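PDB 3WV4: Non-ribosomal peptide synthetase from Streptomyces halstedii, which is a non-ribosomal peptide synthetase fragment with the fold of the AMP-binding enzymes of the ANL clan. Local coordinates for residues G69-Y73 with Q74-N78; A318-Q321 with V322-D325; P131-L134 with R135-A139. One frame throughout, in Å; residues are numbered along the deposited sequence.

Interaction 1: residues G69-Y73 with Q74-N78; sequences GTWTY and QELLN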
loop_
_atom_site.group_PDB
_atom_site.type_symbol
_atom_site.label_atom_id
_atom_site.label_comp_id
_atom_site.label_asym_id
_atom_site.label_seq_id
_atom_site.Cartn_x
_atom_site.Cartn_y
_atom_site.Cartn_z
ATOM N N GLY A 69 -3.517 20.829 -3.420
ATOM C CA GLY A 69 -4.777 21.152 -2.734
ATOM C C GLY A 69 -5.219 20.032 -1.819
ATOM O O GLY A 69 -4.455 19.086 -1.546
ATOM N N THR A 70 -6.472 20.090 -1.380
ATOM C CA THR A 70 -7.026 19.103 -0.445
ATOM C C THR A 70 -8.408 18.657 -0.947
ATOM O O THR A 70 -9.194 19.485 -1.463
ATOM C CB THR A 70 -7.144 19.733 0.974
ATOM O OG1 THR A 70 -5.849 20.150 1.407
ATOM C CG2 THR A 70 -7.686 18.756 2.001
ATOM N N TRP A 71 -8.695 17.366 -0.822
ATOM C CA TRP A 71 -10.041 16.840 -1.073
ATOM C C TRP A 71 -10.664 16.277 0.196
ATOM O O TRP A 71 -9.987 15.604 0.980
ATOM C CB TRP A 71 -10.016 15.664 -2.048
ATOM C CG TRP A 71 -9.861 15.987 -3.470
ATOM C CD1 TRP A 71 -10.043 17.216 -4.078
ATOM C CD2 TRP A 71 -9.576 15.060 -4.530
ATOM N NE1 TRP A 71 -9.846 17.093 -5.401
ATOM C CE2 TRP A 71 -9.555 15.792 -5.715
ATOM C CE3 TRP A 71 -9.265 13.702 -4.571
ATOM C CZ2 TRP A 71 -9.275 15.210 -6.933
ATOM C CZ3 TRP A 71 -8.998 13.124 -5.760
ATOM C CH2 TRP A 71 -8.993 13.873 -6.933
ATOM N N THR A 72 -11.948 16.538 0.375
ATOM C CA THR A 72 -12.720 15.874 1.392
ATOM C C THR A 72 -13.075 14.492 0.910
ATOM O O THR A 72 -12.871 14.171 -0.228
ATOM C CB THR A 72 -14.048 16.603 1.655
ATOM O OG1 THR A 72 -14.850 16.530 0.479
ATOM C CG2 THR A 72 -13.805 18.053 2.022
ATOM N N TYR A 73 -13.656 13.675 1.776
ATOM C CA TYR A 73 -14.097 12.330 1.358
ATOM C C TYR A 73 -15.147 12.405 0.284
ATOM O O TYR A 73 -15.109 11.603 -0.663
ATOM C CB TYR A 73 -14.565 11.467 2.539
ATOM C CG TYR A 73 -13.406 10.808 3.169
ATOM C CD1 TYR A 73 -12.798 11.346 4.263
ATOM C CD2 TYR A 73 -12.815 9.687 2.571
ATOM C CE1 TYR A 73 -11.663 10.758 4.785
ATOM C CE2 TYR A 73 -11.698 9.092 3.088
ATOM C CZ TYR A 73 -11.127 9.626 4.195
ATOM O OH TYR A 73 -9.982 9.038 4.718
ATOM N N GLN A 74 -16.030 13.398 0.367
ATOM C CA GLN A 74 -16.988 13.615 -0.713
ATOM C C GLN A 74 -16.314 13.895 -2.035
ATOM O O GLN A 74 -16.656 13.286 -3.031
ATOM C CB GLN A 74 -17.964 14.769 -0.398
ATOM C CG GLN A 74 -19.048 14.909 -1.442
ATOM C CD GLN A 74 -20.037 13.768 -1.401
ATOM O OE1 GLN A 74 -20.054 12.891 -2.281
ATOM N NE2 GLN A 74 -20.895 13.780 -0.385
ATOM N N GLU A 75 -15.345 14.804 -2.028
ATOM C CA GLU A 75 -14.618 15.163 -3.251
ATOM C C GLU A 75 -13.918 13.974 -3.811
ATOM O O GLU A 75 -13.960 13.751 -4.995
ATOM C CB GLU A 75 -13.633 16.311 -3.011
ATOM C CG GLU A 75 -14.331 17.676 -2.828
ATOM C CD GLU A 75 -13.371 18.753 -2.341
ATOM O OE1 GLU A 75 -12.792 18.608 -1.253
ATOM O OE2 GLU A 75 -13.142 19.704 -3.113
ATOM N N LEU A 76 -13.287 13.187 -2.949
ATOM C CA LEU A 76 -12.560 12.004 -3.440
ATOM C C LEU A 76 -13.506 11.046 -4.121
ATOM O O LEU A 76 -13.194 10.456 -5.147
ATOM C CB LEU A 76 -11.821 11.310 -2.285
ATOM C CG LEU A 76 -11.196 9.981 -2.651
ATOM C CD1 LEU A 76 -10.231 10.137 -3.803
ATOM C CD2 LEU A 76 -10.484 9.415 -1.414
ATOM N N LEU A 77 -14.668 10.856 -3.523
ATOM C CA LEU A 77 -15.653 9.929 -4.087
ATOM C C LEU A 77 -16.172 10.463 -5.409
ATOM O O LEU A 77 -16.251 9.729 -6.357
ATOM C CB LEU A 77 -16.822 9.701 -3.098
ATOM C CG LEU A 77 -17.990 8.904 -3.600
ATOM C CD1 LEU A 77 -17.627 7.443 -3.781
ATOM C CD2 LEU A 77 -19.158 9.036 -2.618
ATOM N N ASN A 78 -16.483 11.757 -5.468
ATOM C CA ASN A 78 -16.946 12.369 -6.709
ATOM C C ASN A 78 -15.966 12.114 -7.863
ATOM O O ASN A 78 -16.352 11.597 -8.906
ATOM C CB ASN A 78 -17.138 13.888 -6.534
ATOM C CG ASN A 78 -18.342 14.238 -5.663
ATOM O OD1 ASN A 78 -19.200 13.410 -5.424
ATOM N ND2 ASN A 78 -18.368 15.480 -5.147
HETATM O O HOH W 1 -11.788 20.556 -0.260
HETATM O O HOH W 2 -10.747 20.728 -3.272
#
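Thr72 and Glu75 close a capping box where strand 70-72 turns, at about 90° between the short axes, into helix 73-89. Thr72 sits at the N-cap, and its OG1 accepts from Glu75 N at 3.1 Å. The hydroxyl lies between the backbone N and the carbonyl carbon (chi1 65°), which turns it to the N-H of Glu75, three residues on; a beta-branched residue with a short hydroxyl suits both the strand end and the cap. Glu75 answers in the other direction, and its side chain can be followed outward. Its CB rests 3.8 Å from Trp71 CB, against the start of the indole. CG passes Thr72 OG1 at 3.5 Å, and the extended chain carries the carboxylate back past the strand, where CD approaches Thr72 N. OE1 then accepts from Thr72 N at 2.8 Å, on its anti side and nearly straight (N-H...O 166°). A glutamate is long enough to reach back and accept this strand N-H. On the apolar side, Leu76 CD1 meets Trp71 CE3 at 3.8 Å, the two side chains crossing at about a right angle, while the indole also stacks on His79 and makes a cation-pi contact with Arg106. Glu75 OE2 ends at a water 2.6 Å away, and the same water lies in the indole plane at its edge and 2.7 Å from Thr70 O.

Interaction 2: residues A318-Q321 with V322-D325; sequences ALPQ and VTID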
loop_
_atom_site.group_PDB
_atom_site.type_symbol
_atom_site.label_atom_id
_atom_site.label_comp_id
_atom_site.label_asym_id
_atom_site.label_seq_id
_atom_site.Cartn_x
_atom_site.Cartn_y
_atom_site.Cartn_z
ATOM N N ALA A 318 15.292 -3.501 8.974
ATOM C CA ALA A 318 15.654 -3.295 10.347
ATOM C C ALA A 318 16.027 -1.854 10.655
ATOM O O ALA A 318 16.828 -1.215 9.967
ATOM C CB ALA A 318 16.812 -4.228 10.719
ATOM N N LEU A 319 15.424 -1.345 11.707
ATOM C CA LEU A 319 15.695 -0.019 12.188
ATOM C C LEU A 319 16.695 -0.201 13.320
ATOM O O LEU A 319 16.423 -0.968 14.239
ATOM C CB LEU A 319 14.379 0.567 12.695
ATOM C CG LEU A 319 14.258 2.090 12.828
ATOM C CD1 LEU A 319 14.491 2.792 11.495
ATOM C CD2 LEU A 319 12.865 2.397 13.352
ATOM N N PRO A 320 17.876 0.430 13.234
ATOM C CA PRO A 320 18.939 0.210 14.210
ATOM C C PRO A 320 18.681 0.910 15.515
ATOM O O PRO A 320 17.942 1.918 15.537
ATOM C CB PRO A 320 20.190 0.805 13.540
ATOM C CG PRO A 320 19.657 1.769 12.530
ATOM C CD PRO A 320 18.304 1.288 12.111
ATOM N N GLN A 321 19.276 0.399 16.592
ATOM C CA GLN A 321 18.920 0.894 17.915
ATOM C C GLN A 321 19.099 2.397 17.990
ATOM O O GLN A 321 18.266 3.095 18.558
ATOM C CB GLN A 321 19.731 0.245 19.014
ATOM C CG GLN A 321 19.172 0.479 20.415
ATOM C CD GLN A 321 17.730 0.013 20.523
ATOM O OE1 GLN A 321 17.359 -1.004 19.947
ATOM N NE2 GLN A 321 16.895 0.789 21.191
ATOM N N VAL A 322 20.180 2.877 17.398
ATOM C CA VAL A 322 20.546 4.281 17.524
ATOM C C VAL A 322 19.515 5.210 16.918
ATOM O O VAL A 322 19.309 6.290 17.444
ATOM C CB VAL A 322 21.883 4.617 16.884
ATOM C CG1 VAL A 322 22.906 4.909 17.960
ATOM C CG2 VAL A 322 22.349 3.494 15.970
ATOM N N THR A 323 18.939 4.807 15.790
ATOM C CA THR A 323 17.895 5.585 15.166
ATOM C C THR A 323 16.653 5.556 16.052
ATOM O O THR A 323 16.023 6.571 16.263
ATOM C CB THR A 323 17.566 5.061 13.767
ATOM O OG1 THR A 323 18.741 5.087 12.977
ATOM C CG2 THR A 323 16.492 5.921 13.090
ATOM N N ILE A 324 16.351 4.383 16.596
ATOM C CA ILE A 324 15.200 4.227 17.458
ATOM C C ILE A 324 15.285 5.205 18.603
ATOM O O ILE A 324 14.337 5.935 18.869
ATOM C CB ILE A 324 15.066 2.788 17.993
ATOM C CG1 ILE A 324 14.846 1.810 16.824
ATOM C CG2 ILE A 324 13.901 2.679 18.973
ATOM C CD1 ILE A 324 15.104 0.356 17.232
ATOM N N ASP A 325 16.445 5.240 19.241
ATOM C CA ASP A 325 16.681 6.057 20.411
ATOM C C ASP A 325 16.537 7.518 20.043
ATOM O O ASP A 325 15.911 8.299 20.783
ATOM C CB ASP A 325 18.074 5.800 20.997
ATOM C CG ASP A 325 18.226 4.397 21.643
ATOM O OD1 ASP A 325 17.208 3.707 21.944
ATOM O OD2 ASP A 325 19.403 3.969 21.815
#
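The N-terminus of helix 321-330 is where this contact lies, with Pro320 at the N-cap position after a loop that follows strand 311-314. Proline has no side-chain acceptor to cap the first turn, but it is tolerated here, since the N-cap N-H has no place in the helical bonding pattern. Its carbonyl starts the first turn: Ile324 N donates to Pro320 O at 3.1 Å with an N-H...O angle of 166°, and Thr323 N adds a weak bond to the same oxygen. The pyrrolidine ring lies beside Thr323, whose OG1 is 3.5 Å from Pro320 CG. Leu319 and Ile324 form a hydrophobic staple: Leu319 CD2 meets Ile324 CG1 at 4.0 Å, the residue before the N-cap meeting the one four places after the N-cap. Leu319 CD1 also reaches Thr323 CG2, and Leu319 and Thr323 both touch Ala292 of helix 289-300, so this side faces the protein. On the exposed side Gln321 NE2 donates to Asp325 OD1 at 3.0 Å. The glutamine has CG anti to its own N (chi1 -166°) and then bends at chi2, which brings the amide alongside the next turn; the donor comes from above the carboxylate plane. An aspartate this near the N-terminus, in the second turn, is probably favoured by the helix dipole. A hydrophobic staple of this kind, bracketing the N-cap, is typical of helix N-termini.

Interaction 3: residues P131-L134 with R135-A139; sequences PFHL and RSVIA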
loop_
_atom_site.group_PDB
_atom_site.type_symbol
_atom_site.label_atom_id
_atom_site.label_comp_id
_atom_site.label_asym_id
_atom_site.label_seq_id
_atom_site.Cartn_x
_atom_site.Cartn_y
_atom_site.Cartn_z
ATOM N N PRO A 131 13.448 2.517 -20.276
ATOM C CA PRO A 131 12.580 2.075 -21.351
ATOM C C PRO A 131 12.358 0.575 -21.438
ATOM O O PRO A 131 11.214 0.140 -21.467
ATOM C CB PRO A 131 13.292 2.597 -22.604
ATOM C CG PRO A 131 13.966 3.861 -22.130
ATOM C CD PRO A 131 14.293 3.662 -20.670
ATOM N N PHE A 132 13.417 -0.234 -21.489
ATOM C CA PHE A 132 13.175 -1.667 -21.733
ATOM C C PHE A 132 12.466 -2.327 -20.518
ATOM O O PHE A 132 11.810 -3.368 -20.638
ATOM C CB PHE A 132 14.448 -2.430 -22.017
ATOM C CG PHE A 132 15.117 -2.938 -20.785
ATOM C CD1 PHE A 132 15.063 -4.286 -20.482
ATOM C CD2 PHE A 132 15.778 -2.067 -19.931
ATOM C CE1 PHE A 132 15.683 -4.765 -19.361
ATOM C CE2 PHE A 132 16.424 -2.540 -18.820
ATOM C CZ PHE A 132 16.363 -3.884 -18.522
ATOM N N HIS A 133 12.658 -1.735 -19.352
ATOM C CA HIS A 133 12.039 -2.236 -18.142
ATOM C C HIS A 133 10.522 -2.004 -18.234
ATOM O O HIS A 133 9.704 -2.930 -17.985
ATOM C CB HIS A 133 12.673 -1.540 -16.941
ATOM C CG HIS A 133 12.285 -2.139 -15.644
ATOM N ND1 HIS A 133 12.567 -1.543 -14.445
ATOM C CD2 HIS A 133 11.608 -3.273 -15.359
ATOM C CE1 HIS A 133 12.083 -2.286 -13.463
ATOM N NE2 HIS A 133 11.487 -3.338 -13.993
ATOM N N LEU A 134 10.162 -0.782 -18.647
ATOM C CA LEU A 134 8.768 -0.426 -18.962
ATOM C C LEU A 134 8.147 -1.355 -19.984
ATOM O O LEU A 134 7.085 -1.914 -19.742
ATOM C CB LEU A 134 8.685 1.021 -19.445
ATOM C CG LEU A 134 8.823 1.950 -18.231
ATOM C CD1 LEU A 134 9.245 3.358 -18.632
ATOM C CD2 LEU A 134 7.508 1.994 -17.463
ATOM N N ARG A 135 8.832 -1.582 -21.105
ATOM C CA ARG A 135 8.254 -2.449 -22.125
ATOM C C ARG A 135 7.935 -3.830 -21.580
ATOM O O ARG A 135 6.900 -4.381 -21.913
ATOM C CB ARG A 135 9.106 -2.558 -23.428
ATOM C CG ARG A 135 10.410 -3.304 -23.334
ATOM C CD ARG A 135 10.954 -3.620 -24.745
ATOM N NE ARG A 135 10.472 -2.643 -25.729
ATOM C CZ ARG A 135 11.119 -1.534 -26.087
ATOM N NH1 ARG A 135 12.311 -1.226 -25.567
ATOM N NH2 ARG A 135 10.576 -0.747 -27.006
ATOM N N SER A 136 8.848 -4.414 -20.807
ATOM C CA SER A 136 8.677 -5.770 -20.256
ATOM C C SER A 136 7.483 -5.832 -19.286
ATOM O O SER A 136 6.632 -6.711 -19.374
ATOM C CB SER A 136 9.968 -6.187 -19.525
ATOM O OG SER A 136 9.777 -7.383 -18.802
ATOM N N VAL A 137 7.437 -4.871 -18.377
ATOM C CA VAL A 137 6.421 -4.849 -17.315
ATOM C C VAL A 137 5.048 -4.575 -17.941
ATOM O O VAL A 137 4.080 -5.304 -17.687
ATOM C CB VAL A 137 6.795 -3.817 -16.225
ATOM C CG1 VAL A 137 5.647 -3.585 -15.252
ATOM C CG2 VAL A 137 8.009 -4.309 -15.451
ATOM N N ILE A 138 4.990 -3.596 -18.838
ATOM C CA ILE A 138 3.741 -3.256 -19.491
ATOM C C ILE A 138 3.186 -4.414 -20.288
ATOM O O ILE A 138 2.011 -4.744 -20.156
ATOM C CB ILE A 138 3.900 -2.007 -20.367
ATOM C CG1 ILE A 138 4.162 -0.826 -19.435
ATOM C CG2 ILE A 138 2.679 -1.789 -21.262
ATOM C CD1 ILE A 138 4.265 0.509 -20.114
ATOM N N ALA A 139 4.038 -5.068 -21.085
ATOM C CA ALA A 139 3.627 -6.269 -21.821
ATOM C C ALA A 139 3.260 -7.397 -20.860
ATOM O O ALA A 139 2.325 -8.138 -21.112
ATOM C CB ALA A 139 4.738 -6.751 -22.782
#
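Phe132 and Arg135 meet on the first turns of helix 131-141, where the backbone supplies all the hydrogen bonds of the contact. Four successive carbonyls, from Pro131 to Leu134, accept from the N-H four residues on; the shortest is Ile138 N to Leu134 O at 2.8 Å, while Ser136 N reaches Phe132 O from above the carbonyl plane. Proline suits the opening position, since a first-turn residue needs no N-H for the helical pattern. Among the side-chain contacts, Arg135 CG is pressed to 3.0 Å from Phe132 O, a tight approach made as chi1 of 70°, unfavourable in a helix, sets CG between the backbone N and the carbonyl carbon. The chain then bends at chi3, folding the guanidinium back so that NH1 comes 4.0 Å from Phe132 CA. His133 CD2 touches Val137 CG2 at 3.7 Å, one turn on. On the buried side Leu134 CD2 and Ile138 CD1 lie 4.4 Å apart, and Leu134 also packs on Leu125, Met129 and Val160. Hydrogen bonding across the contact is thus confined to the backbone, and the helix is amphipathic in that Leu134, Val137 and Ile138 are buried while Arg135 is exposed and His133 and Ser136 partly so.

In the fold
All three interactions are local and concern the opening of a helix: interaction 1 that of helix 73-89, interaction 2 that of helix 321-330, and interaction 3 that of helix 131-141. They share no elements, and their centres stand about 33 to 37 Å apart. Interactions 1 and 3 are partly buried, whereas interaction 2 is a surface contact with only Ile324 buried. Their chemistry differs accordingly. A reciprocal hydroxyl and carboxylate pair closes a capping box at the helix leaving strand 70-72; a proline N-cap and a hydrophobic staple mark the helix that follows a loop, beside an exposed amide-carboxylate bond; residues 131-139 rely on backbone bonds and van der Waals packing.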